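Local coordinates for Oxidored_FMN domain-containing protein ([Pseudomonas] geniculata N1, PDB 6L6J) that acts as a 6-hydroxypseudooxynicotine amine oxidase, an oxidoreductase that carries FMN and a [4Fe-4S] cluster, at residues A222-V227 with L255-V260; F281-K286 with R311-L316. All coordinates share one frame; numbering follows the deposited sequence.

Interaction 1 (A222-V227 with L255-V260). With FMN (flavin mononucleotide), chain B.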
ATOM      1  N   ALA A 222      -2.142  24.890  -1.198  1.00 27.38           N
ATOM      2  CA  ALA A 222      -3.058  23.766  -1.505  1.00 27.93           C
ATOM      3  C   ALA A 222      -3.927  23.451  -0.280  1.00 27.21           C
ATOM      4  O   ALA A 222      -3.490  23.666   0.837  1.00 28.42           O
ATOM      5  CB  ALA A 222      -2.263  22.564  -1.950  1.00 28.58           C
ATOM      6  N   VAL A 223      -5.141  22.964  -0.482  1.00 29.54           N
ATOM      7  CA  VAL A 223      -5.921  22.332   0.618  1.00 30.21           C
ATOM      8  C   VAL A 223      -6.090  20.866   0.251  1.00 30.96           C
ATOM      9  O   VAL A 223      -6.646  20.595  -0.840  1.00 31.94           O
ATOM     10  CB  VAL A 223      -7.280  23.012   0.861  1.00 31.74           C
ATOM     11  CG1 VAL A 223      -7.977  22.435   2.080  1.00 32.08           C
ATOM     12  CG2 VAL A 223      -7.117  24.511   1.040  1.00 35.81           C
ATOM     13  N   ARG A 224      -5.614  19.961   1.108  1.00 30.00           N
ATOM     14  CA  ARG A 224      -6.065  18.554   1.043  1.00 29.85           C
ATOM     15  C   ARG A 224      -7.328  18.481   1.900  1.00 32.66           C
ATOM     16  O   ARG A 224      -7.283  18.945   3.061  1.00 32.56           O
ATOM     17  CB  ARG A 224      -4.960  17.589   1.462  1.00 27.81           C
ATOM     18  CG  ARG A 224      -5.355  16.137   1.258  1.00 28.76           C
ATOM     19  CD  ARG A 224      -5.019  15.512  -0.080  1.00 26.58           C
ATOM     20  NE  ARG A 224      -4.318  14.256   0.125  1.00 26.41           N
ATOM     21  CZ  ARG A 224      -4.375  13.185  -0.650  1.00 26.78           C
ATOM     22  NH1 ARG A 224      -5.123  13.156  -1.732  1.00 27.29           N
ATOM     23  NH2 ARG A 224      -3.686  12.111  -0.312  1.00 28.80           N
ATOM     24  N   PHE A 225      -8.442  18.020   1.325  1.00 34.35           N
ATOM     25  CA  PHE A 225      -9.750  18.008   2.033  1.00 34.13           C
ATOM     26  C   PHE A 225     -10.482  16.696   1.747  1.00 32.85           C
ATOM     27  O   PHE A 225     -10.693  16.367   0.571  1.00 30.96           O
ATOM     28  CB  PHE A 225     -10.581  19.247   1.685  1.00 34.60           C
ATOM     29  CG  PHE A 225     -11.942  19.282   2.335  1.00 34.44           C
ATOM     30  CD1 PHE A 225     -12.064  19.258   3.716  1.00 35.11           C
ATOM     31  CD2 PHE A 225     -13.099  19.347   1.576  1.00 33.87           C
ATOM     32  CE1 PHE A 225     -13.308  19.266   4.327  1.00 33.94           C
ATOM     33  CE2 PHE A 225     -14.342  19.366   2.190  1.00 36.30           C
ATOM     34  CZ  PHE A 225     -14.446  19.317   3.566  1.00 34.58           C
ATOM     35  N   ALA A 226     -10.795  15.973   2.825  1.00 33.98           N
ATOM     36  CA  ALA A 226     -11.767  14.862   2.853  1.00 37.76           C
ATOM     37  C   ALA A 226     -13.177  15.451   2.700  1.00 37.84           C
ATOM     38  O   ALA A 226     -13.627  16.185   3.629  1.00 34.30           O
ATOM     39  CB  ALA A 226     -11.616  14.067   4.127  1.00 38.93           C
ATOM     40  N   VAL A 227     -13.817  15.171   1.557  1.00 37.69           N
ATOM     41  CA  VAL A 227     -15.165  15.707   1.213  1.00 41.58           C
ATOM     42  C   VAL A 227     -16.199  14.848   1.935  1.00 42.36           C
ATOM     43  O   VAL A 227     -17.129  15.438   2.522  1.00 41.25           O
ATOM     44  CB  VAL A 227     -15.427  15.782  -0.306  1.00 43.23           C
ATOM     45  CG1 VAL A 227     -14.588  16.866  -0.954  1.00 42.54           C
ATOM     46  CG2 VAL A 227     -15.231  14.456  -1.024  1.00 43.08           C
ATOM     47  N   LEU A 255      -5.124  25.466  -5.169  1.00 29.65           N
ATOM     48  CA  LEU A 255      -5.343  24.039  -5.524  1.00 29.89           C
ATOM     49  C   LEU A 255      -6.258  23.411  -4.473  1.00 29.41           C
ATOM     50  O   LEU A 255      -6.009  23.636  -3.261  1.00 29.96           O
ATOM     51  CB  LEU A 255      -3.983  23.327  -5.574  1.00 32.77           C
ATOM     52  CG  LEU A 255      -3.968  21.810  -5.832  1.00 32.89           C
ATOM     53  CD1 LEU A 255      -4.113  21.479  -7.308  1.00 34.04           C
ATOM     54  CD2 LEU A 255      -2.664  21.196  -5.339  1.00 34.67           C
ATOM     55  N   TRP A 256      -7.281  22.686  -4.924  1.00 27.84           N
ATOM     56  CA  TRP A 256      -8.072  21.733  -4.107  1.00 26.42           C
ATOM     57  C   TRP A 256      -7.521  20.325  -4.331  1.00 26.63           C
ATOM     58  O   TRP A 256      -7.634  19.829  -5.475  1.00 28.26           O
ATOM     59  CB  TRP A 256      -9.551  21.813  -4.465  1.00 27.24           C
ATOM     60  CG  TRP A 256     -10.215  23.038  -3.929  1.00 29.16           C
ATOM     61  CD1 TRP A 256     -10.448  24.209  -4.586  1.00 29.06           C
ATOM     62  CD2 TRP A 256     -10.739  23.209  -2.602  1.00 29.19           C
ATOM     63  NE1 TRP A 256     -11.079  25.094  -3.756  1.00 29.27           N
ATOM     64  CE2 TRP A 256     -11.261  24.515  -2.532  1.00 28.33           C
ATOM     65  CE3 TRP A 256     -10.833  22.382  -1.477  1.00 30.73           C
ATOM     66  CZ2 TRP A 256     -11.851  25.019  -1.380  1.00 29.53           C
ATOM     67  CZ3 TRP A 256     -11.426  22.883  -0.337  1.00 32.31           C
ATOM     68  CH2 TRP A 256     -11.929  24.185  -0.293  1.00 30.33           C
ATOM     69  N   ASP A 257      -6.957  19.708  -3.290  1.00 25.48           N
ATOM     70  CA  ASP A 257      -6.588  18.262  -3.278  1.00 26.76           C
ATOM     71  C   ASP A 257      -7.673  17.482  -2.516  1.00 26.68           C
ATOM     72  O   ASP A 257      -7.764  17.670  -1.270  1.00 28.11           O
ATOM     73  CB  ASP A 257      -5.191  18.038  -2.682  1.00 25.11           C
ATOM     74  CG  ASP A 257      -4.708  16.604  -2.836  1.00 25.20           C
ATOM     75  OD1 ASP A 257      -5.560  15.698  -3.033  1.00 25.67           O
ATOM     76  OD2 ASP A 257      -3.492  16.402  -2.785  1.00 26.71           O
ATOM     77  N   VAL A 258      -8.480  16.662  -3.211  1.00 25.08           N
ATOM     78  CA  VAL A 258      -9.756  16.133  -2.632  1.00 26.42           C
ATOM     79  C   VAL A 258      -9.816  14.601  -2.720  1.00 26.88           C
ATOM     80  O   VAL A 258      -9.540  14.012  -3.800  1.00 25.22           O
ATOM     81  CB  VAL A 258     -11.024  16.797  -3.218  1.00 26.28           C
ATOM     82  CG1 VAL A 258     -11.148  18.253  -2.782  1.00 26.24           C
ATOM     83  CG2 VAL A 258     -11.124  16.653  -4.731  1.00 24.75           C
ATOM     84  N   ASN A 259     -10.230  14.003  -1.599  1.00 29.03           N
ATOM     85  CA  ASN A 259     -10.306  12.534  -1.391  1.00 33.53           C
ATOM     86  C   ASN A 259     -11.408  12.223  -0.364  1.00 34.79           C
ATOM     87  O   ASN A 259     -12.140  13.157   0.022  1.00 34.83           O
ATOM     88  CB  ASN A 259      -8.925  11.989  -1.008  1.00 33.09           C
ATOM     89  CG  ASN A 259      -8.476  12.407   0.378  1.00 32.16           C
ATOM     90  OD1 ASN A 259      -9.148  13.202   1.048  1.00 31.14           O
ATOM     91  ND2 ASN A 259      -7.330  11.888   0.806  1.00 28.71           N
ATOM     92  N   VAL A 260     -11.508  10.965   0.081  1.00 38.50           N
ATOM     93  CA  VAL A 260     -12.557  10.506   1.047  1.00 38.78           C
ATOM     94  C   VAL A 260     -11.901  10.232   2.411  1.00 41.07           C
ATOM     95  O   VAL A 260     -10.795   9.634   2.462  1.00 35.44           O
ATOM     96  CB  VAL A 260     -13.312   9.280   0.507  1.00 36.45           C
ATOM     97  CG1 VAL A 260     -14.000   9.606  -0.808  1.00 36.41           C
ATOM     98  CG2 VAL A 260     -12.409   8.064   0.349  1.00 36.94           C
TER
HETATM   99  N1  FMN B 701      -2.270  10.736   2.491  1.00 30.60           N
HETATM  100  C2  FMN B 701      -1.955  11.855   3.220  1.00 31.69           C
HETATM  101  O2  FMN B 701      -2.702  12.832   3.117  1.00 34.56           O
HETATM  102  N3  FMN B 701      -0.879  11.977   4.008  1.00 29.69           N
HETATM  103  C4  FMN B 701      -0.006  10.964   4.141  1.00 28.54           C
HETATM  104  O4  FMN B 701       0.979  11.076   4.868  1.00 23.32           O
HETATM  105  C4A FMN B 701      -0.274   9.693   3.411  1.00 29.52           C
HETATM  106  N5  FMN B 701       0.563   8.632   3.507  1.00 29.28           N
HETATM  107  C5A FMN B 701       0.317   7.530   2.764  1.00 30.51           C
HETATM  108  C6  FMN B 701       1.214   6.465   2.799  1.00 28.75           C
HETATM  109  C7  FMN B 701       0.965   5.351   2.022  1.00 27.65           C
HETATM  110  C7M FMN B 701       1.894   4.204   2.121  1.00 29.78           C
HETATM  111  C8  FMN B 701      -0.206   5.291   1.138  1.00 28.42           C
HETATM  112  C8M FMN B 701      -0.514   4.075   0.314  1.00 33.08           C
HETATM  113  C9  FMN B 701      -1.096   6.330   1.088  1.00 27.87           C
HETATM  114  C9A FMN B 701      -0.884   7.466   1.857  1.00 28.46           C
HETATM  115  N10 FMN B 701      -1.758   8.560   1.783  1.00 28.02           N
HETATM  116  C10 FMN B 701      -1.469   9.665   2.544  1.00 27.22           C
HETATM  117  C1' FMN B 701      -2.970   8.569   0.903  1.00 29.24           C
HETATM  118  C2' FMN B 701      -2.589   8.902  -0.527  1.00 26.33           C
HETATM  119  O2' FMN B 701      -2.144  10.246  -0.533  1.00 25.77           O
HETATM  120  C3' FMN B 701      -3.736   8.768  -1.484  1.00 27.04           C
HETATM  121  O3' FMN B 701      -4.729   9.738  -1.149  1.00 29.14           O
HETATM  122  C4' FMN B 701      -4.374   7.380  -1.511  1.00 26.57           C
HETATM  123  O4' FMN B 701      -3.348   6.359  -1.512  1.00 27.59           O
HETATM  124  C5' FMN B 701      -5.310   7.225  -2.702  1.00 22.79           C
HETATM  125  O5' FMN B 701      -4.547   7.374  -3.887  1.00 24.04           O
HETATM  126  P   FMN B 701      -3.956   6.075  -4.653  1.00 25.80           P
HETATM  127  O1P FMN B 701      -5.158   5.279  -5.107  1.00 23.09           O
HETATM  128  O2P FMN B 701      -3.165   6.698  -5.761  1.00 26.19           O
HETATM  129  O3P FMN B 701      -3.103   5.356  -3.626  1.00 25.32           O
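Arg224 and Asp257 are paired on neighbouring parallel strands, 220-229 and 255-261, and their side chains leave the same face of the sheet. NH1 of Arg224 forms a salt bridge with OD1 of Asp257 at 2.9 Å. It reaches the syn side from 35° out of the carboxylate plane, and the two flat groups are turned 51° apart. Asp257 OD2 is hydrogen-bonded to Tyr168 OH, which helps fix the carboxylate. Asn259 ND2 lies over the centre of the guanidinium, 3.5 Å above its plane, and has a weak hydrogen bond to Asp266 OD2. Arg224 leaves the backbone with CG anti to N (chi1 -174°), then bends at chi2 and chi3 so that NH2 donates a hydrogen bond to FMN O3' at 2.7 Å. A leucine here would probably leave Asp257 without its cationic mate and the ribityl hydroxyl without this donor. On the other face, Val223 CG1 and Phe225 CB both approach CZ3 of Trp256 at 4.2 Å, Phe225 CB from the edge of the indole. Five backbone hydrogen bonds join the strands, which together with helix 241-249 form a beta-alpha-beta unit of the FMN-binding TIM barrel.

Interaction 2 (F281-K286 with R311-L316)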
ATOM      1  N   PHE A 281     -17.797  10.929  -5.453  1.00 37.54           N
ATOM      2  CA  PHE A 281     -17.665  11.718  -4.199  1.00 36.21           C
ATOM      3  C   PHE A 281     -17.049  13.099  -4.455  1.00 33.41           C
ATOM      4  O   PHE A 281     -17.439  14.041  -3.709  1.00 32.18           O
ATOM      5  CB  PHE A 281     -16.791  10.979  -3.184  1.00 43.19           C
ATOM      6  CG  PHE A 281     -17.335   9.658  -2.715  1.00 45.91           C
ATOM      7  CD1 PHE A 281     -18.263   9.603  -1.684  1.00 46.92           C
ATOM      8  CD2 PHE A 281     -16.906   8.467  -3.294  1.00 51.49           C
ATOM      9  CE1 PHE A 281     -18.759   8.383  -1.243  1.00 49.78           C
ATOM     10  CE2 PHE A 281     -17.407   7.247  -2.855  1.00 53.94           C
ATOM     11  CZ  PHE A 281     -18.338   7.209  -1.834  1.00 50.62           C
ATOM     12  N   ILE A 282     -16.148  13.227  -5.450  1.00 30.24           N
ATOM     13  CA  ILE A 282     -15.383  14.489  -5.745  1.00 29.94           C
ATOM     14  C   ILE A 282     -15.882  15.150  -7.037  1.00 30.07           C
ATOM     15  O   ILE A 282     -15.462  16.286  -7.273  1.00 31.19           O
ATOM     16  CB  ILE A 282     -13.843  14.275  -5.762  1.00 28.24           C
ATOM     17  CG1 ILE A 282     -13.377  13.220  -6.774  1.00 29.11           C
ATOM     18  CG2 ILE A 282     -13.325  13.962  -4.373  1.00 26.30           C
ATOM     19  CD1 ILE A 282     -13.591  13.601  -8.228  1.00 28.46           C
ATOM     20  N   ASP A 283     -16.713  14.453  -7.819  1.00 34.02           N
ATOM     21  CA  ASP A 283     -17.375  14.884  -9.094  1.00 36.48           C
ATOM     22  C   ASP A 283     -17.862  16.332  -9.015  1.00 34.41           C
ATOM     23  O   ASP A 283     -17.805  17.028 -10.024  1.00 35.69           O
ATOM     24  CB  ASP A 283     -18.648  14.061  -9.370  1.00 42.25           C
ATOM     25  CG  ASP A 283     -18.740  13.417 -10.744  1.00 48.44           C
ATOM     26  OD1 ASP A 283     -17.673  13.326 -11.431  1.00 57.43           O
ATOM     27  OD2 ASP A 283     -19.853  12.973 -11.108  1.00 36.47           O
ATOM     28  N   PHE A 284     -18.400  16.732  -7.865  1.00 36.31           N
ATOM     29  CA  PHE A 284     -19.089  18.035  -7.665  1.00 37.74           C
ATOM     30  C   PHE A 284     -18.068  19.185  -7.550  1.00 36.66           C
ATOM     31  O   PHE A 284     -18.438  20.356  -7.776  1.00 37.28           O
ATOM     32  CB  PHE A 284     -19.976  17.988  -6.414  1.00 34.37           C
ATOM     33  CG  PHE A 284     -19.222  18.165  -5.117  1.00 35.28           C
ATOM     34  CD1 PHE A 284     -18.611  17.075  -4.494  1.00 36.83           C
ATOM     35  CD2 PHE A 284     -19.123  19.412  -4.518  1.00 32.36           C
ATOM     36  CE1 PHE A 284     -17.949  17.219  -3.282  1.00 33.76           C
ATOM     37  CE2 PHE A 284     -18.443  19.561  -3.318  1.00 34.06           C
ATOM     38  CZ  PHE A 284     -17.865  18.465  -2.696  1.00 34.71           C
ATOM     39  N   VAL A 285     -16.841  18.875  -7.147  1.00 33.88           N
ATOM     40  CA  VAL A 285     -15.831  19.895  -6.739  1.00 34.95           C
ATOM     41  C   VAL A 285     -15.578  20.875  -7.894  1.00 31.27           C
ATOM     42  O   VAL A 285     -15.561  22.074  -7.615  1.00 31.06           O
ATOM     43  CB  VAL A 285     -14.526  19.241  -6.235  1.00 33.89           C
ATOM     44  CG1 VAL A 285     -13.455  20.280  -5.925  1.00 34.35           C
ATOM     45  CG2 VAL A 285     -14.779  18.379  -5.011  1.00 33.07           C
ATOM     46  N   LYS A 286     -15.402  20.397  -9.132  1.00 32.54           N
ATOM     47  CA  LYS A 286     -15.070  21.282 -10.293  1.00 34.81           C
ATOM     48  C   LYS A 286     -16.254  22.183 -10.684  1.00 34.64           C
ATOM     49  O   LYS A 286     -16.001  23.222 -11.282  1.00 36.72           O
ATOM     50  CB  LYS A 286     -14.553  20.488 -11.497  1.00 35.01           C
ATOM     51  CG  LYS A 286     -13.036  20.358 -11.529  1.00 37.19           C
ATOM     52  CD  LYS A 286     -12.459  19.848 -12.835  1.00 37.70           C
ATOM     53  CE  LYS A 286     -12.515  20.857 -13.958  1.00 36.27           C
ATOM     54  NZ  LYS A 286     -11.868  22.138 -13.579  1.00 37.66           N
ATOM     55  N   ARG A 311     -13.837  14.792 -19.362  1.00 32.92           N
ATOM     56  CA  ARG A 311     -15.227  14.810 -18.802  1.00 31.80           C
ATOM     57  C   ARG A 311     -15.304  15.763 -17.595  1.00 30.53           C
ATOM     58  O   ARG A 311     -16.380  15.851 -16.985  1.00 25.71           O
ATOM     59  CB  ARG A 311     -15.679  13.394 -18.442  1.00 29.78           C
ATOM     60  CG  ARG A 311     -15.666  12.429 -19.623  1.00 32.28           C
ATOM     61  CD  ARG A 311     -15.700  10.959 -19.235  1.00 34.58           C
ATOM     62  NE  ARG A 311     -16.316  10.800 -17.920  1.00 37.79           N
ATOM     63  CZ  ARG A 311     -15.734  10.324 -16.821  1.00 34.86           C
ATOM     64  NH1 ARG A 311     -14.497   9.858 -16.827  1.00 37.00           N
ATOM     65  NH2 ARG A 311     -16.424  10.294 -15.704  1.00 35.97           N
ATOM     66  N   GLY A 312     -14.210  16.467 -17.283  1.00 29.68           N
ATOM     67  CA  GLY A 312     -14.212  17.614 -16.348  1.00 31.28           C
ATOM     68  C   GLY A 312     -14.312  17.196 -14.883  1.00 30.90           C
ATOM     69  O   GLY A 312     -14.800  18.001 -14.038  1.00 31.57           O
ATOM     70  N   VAL A 313     -13.854  15.988 -14.560  1.00 29.71           N
ATOM     71  CA  VAL A 313     -13.848  15.481 -13.155  1.00 30.86           C
ATOM     72  C   VAL A 313     -12.665  16.120 -12.405  1.00 31.26           C
ATOM     73  O   VAL A 313     -12.889  16.655 -11.290  1.00 29.07           O
ATOM     74  CB  VAL A 313     -13.781  13.952 -13.116  1.00 29.92           C
ATOM     75  CG1 VAL A 313     -13.847  13.443 -11.692  1.00 29.67           C
ATOM     76  CG2 VAL A 313     -14.861  13.327 -13.971  1.00 30.37           C
ATOM     77  N   LEU A 314     -11.481  16.100 -13.030  1.00 29.94           N
ATOM     78  CA  LEU A 314     -10.200  16.587 -12.454  1.00 32.74           C
ATOM     79  C   LEU A 314      -9.454  17.497 -13.439  1.00 32.33           C
ATOM     80  O   LEU A 314      -9.678  17.385 -14.662  1.00 34.71           O
ATOM     81  CB  LEU A 314      -9.328  15.365 -12.119  1.00 33.18           C
ATOM     82  CG  LEU A 314      -9.940  14.328 -11.175  1.00 30.22           C
ATOM     83  CD1 LEU A 314      -9.023  13.126 -11.026  1.00 30.13           C
ATOM     84  CD2 LEU A 314     -10.233  14.948  -9.825  1.00 29.60           C
ATOM     85  N   ASP A 315      -8.549  18.325 -12.922  1.00 32.42           N
ATOM     86  CA  ASP A 315      -7.528  19.042 -13.735  1.00 29.68           C
ATOM     87  C   ASP A 315      -6.233  18.241 -13.666  1.00 29.17           C
ATOM     88  O   ASP A 315      -5.504  18.224 -14.667  1.00 27.91           O
ATOM     89  CB  ASP A 315      -7.347  20.470 -13.243  1.00 28.50           C
ATOM     90  CG  ASP A 315      -8.649  21.232 -13.331  1.00 30.94           C
ATOM     91  OD1 ASP A 315      -9.106  21.456 -14.475  1.00 28.45           O
ATOM     92  OD2 ASP A 315      -9.231  21.533 -12.241  1.00 32.53           O
ATOM     93  N   LEU A 316      -5.986  17.583 -12.527  1.00 28.30           N
ATOM     94  CA  LEU A 316      -4.720  16.856 -12.254  1.00 27.18           C
ATOM     95  C   LEU A 316      -5.010  15.408 -11.851  1.00 26.33           C
ATOM     96  O   LEU A 316      -5.880  15.186 -10.998  1.00 27.22           O
ATOM     97  CB  LEU A 316      -3.966  17.613 -11.166  1.00 27.53           C
ATOM     98  CG  LEU A 316      -3.440  18.977 -11.590  1.00 27.95           C
ATOM     99  CD1 LEU A 316      -3.023  19.806 -10.382  1.00 29.01           C
ATOM    100  CD2 LEU A 316      -2.280  18.822 -12.562  1.00 29.25           C
TER
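Segments 281-286 and 311-316 come closest in backbone at Asp283 and Val313, whose CA atoms lie 5.4 Å apart; the first is folded by a type I turn from Ile282 to Val285, and the second leaves its helix through a Schellman motif in which Gly312 has positive phi. Lys286 has the largest area buried by the other segment. Its aliphatic chain runs past the backbone carbonyls of Gly312 and Val313, with CD 3.6 Å from Val313 O. Chi2 is extended, but bends at chi3 and chi4 (72° and 55°) turn the ammonium group onto the carboxylate of Asp315. There NZ forms a salt bridge with OD1 at 3.0 Å, using the syn lone pair of that oxygen, and a weak hydrogen bond to OD2 of Asp315 at a similar distance. Asp315 OD2 also accepts a hydrogen bond from Val293 N, so the carboxylate holds both the lysine and the start of strand 293-296. The contact belongs to the outer layer of the TIM barrel: helices 279-282 and 285-288 precede the seventh strand, 293-296, while 311-316 leads from helix 302-310 into the eighth, 316-319. Deeper in, the apolar part centres on Ile282 CD1. It meets Val313 CG1 at 3.5 Å and Leu314 CD2 at 4.0 Å, crossing both side chains at about a right angle. With CG1 set between the backbone N and the carbonyl carbon (chi1 58°), Ile282 puts CD1 against Val313 and Leu314. Val313 itself points away from 281-286 at CB, yet both its methyls lie near Asp283 OD1, CG2 at 3.8 Å, the two side chains crossing obliquely. Nearby, Arg311 NH2 makes a salt bridge to Glu279, in helix 279-282.

Overall arrangement
Interactions 1 and 2 lie in series along the chain, centres 11 Å apart, and meet where the barrel wall is covered by its outer layer. Val258 joins them: its CG1 belongs to the contact with Val227, whereas its CG2 packs 3.5 Å from Ile282 CG2. Phe281 also covers this wall, its CG lying 3.8 Å from Val260 CG1. On the face of Arg224 and Asp257, Leu255 CD1 is 3.7 Å from Leu316 CD1. Interaction 1 touches the cofactor through Arg224; interaction 2 stands behind it. Between nearest atoms, the side chain of Ile282 is about 10 Å from FMN and about 8 Å from that of Asp266, an FMN-binding residue, and the side chain of Arg224 is about 14 Å from the iron-sulfur cluster.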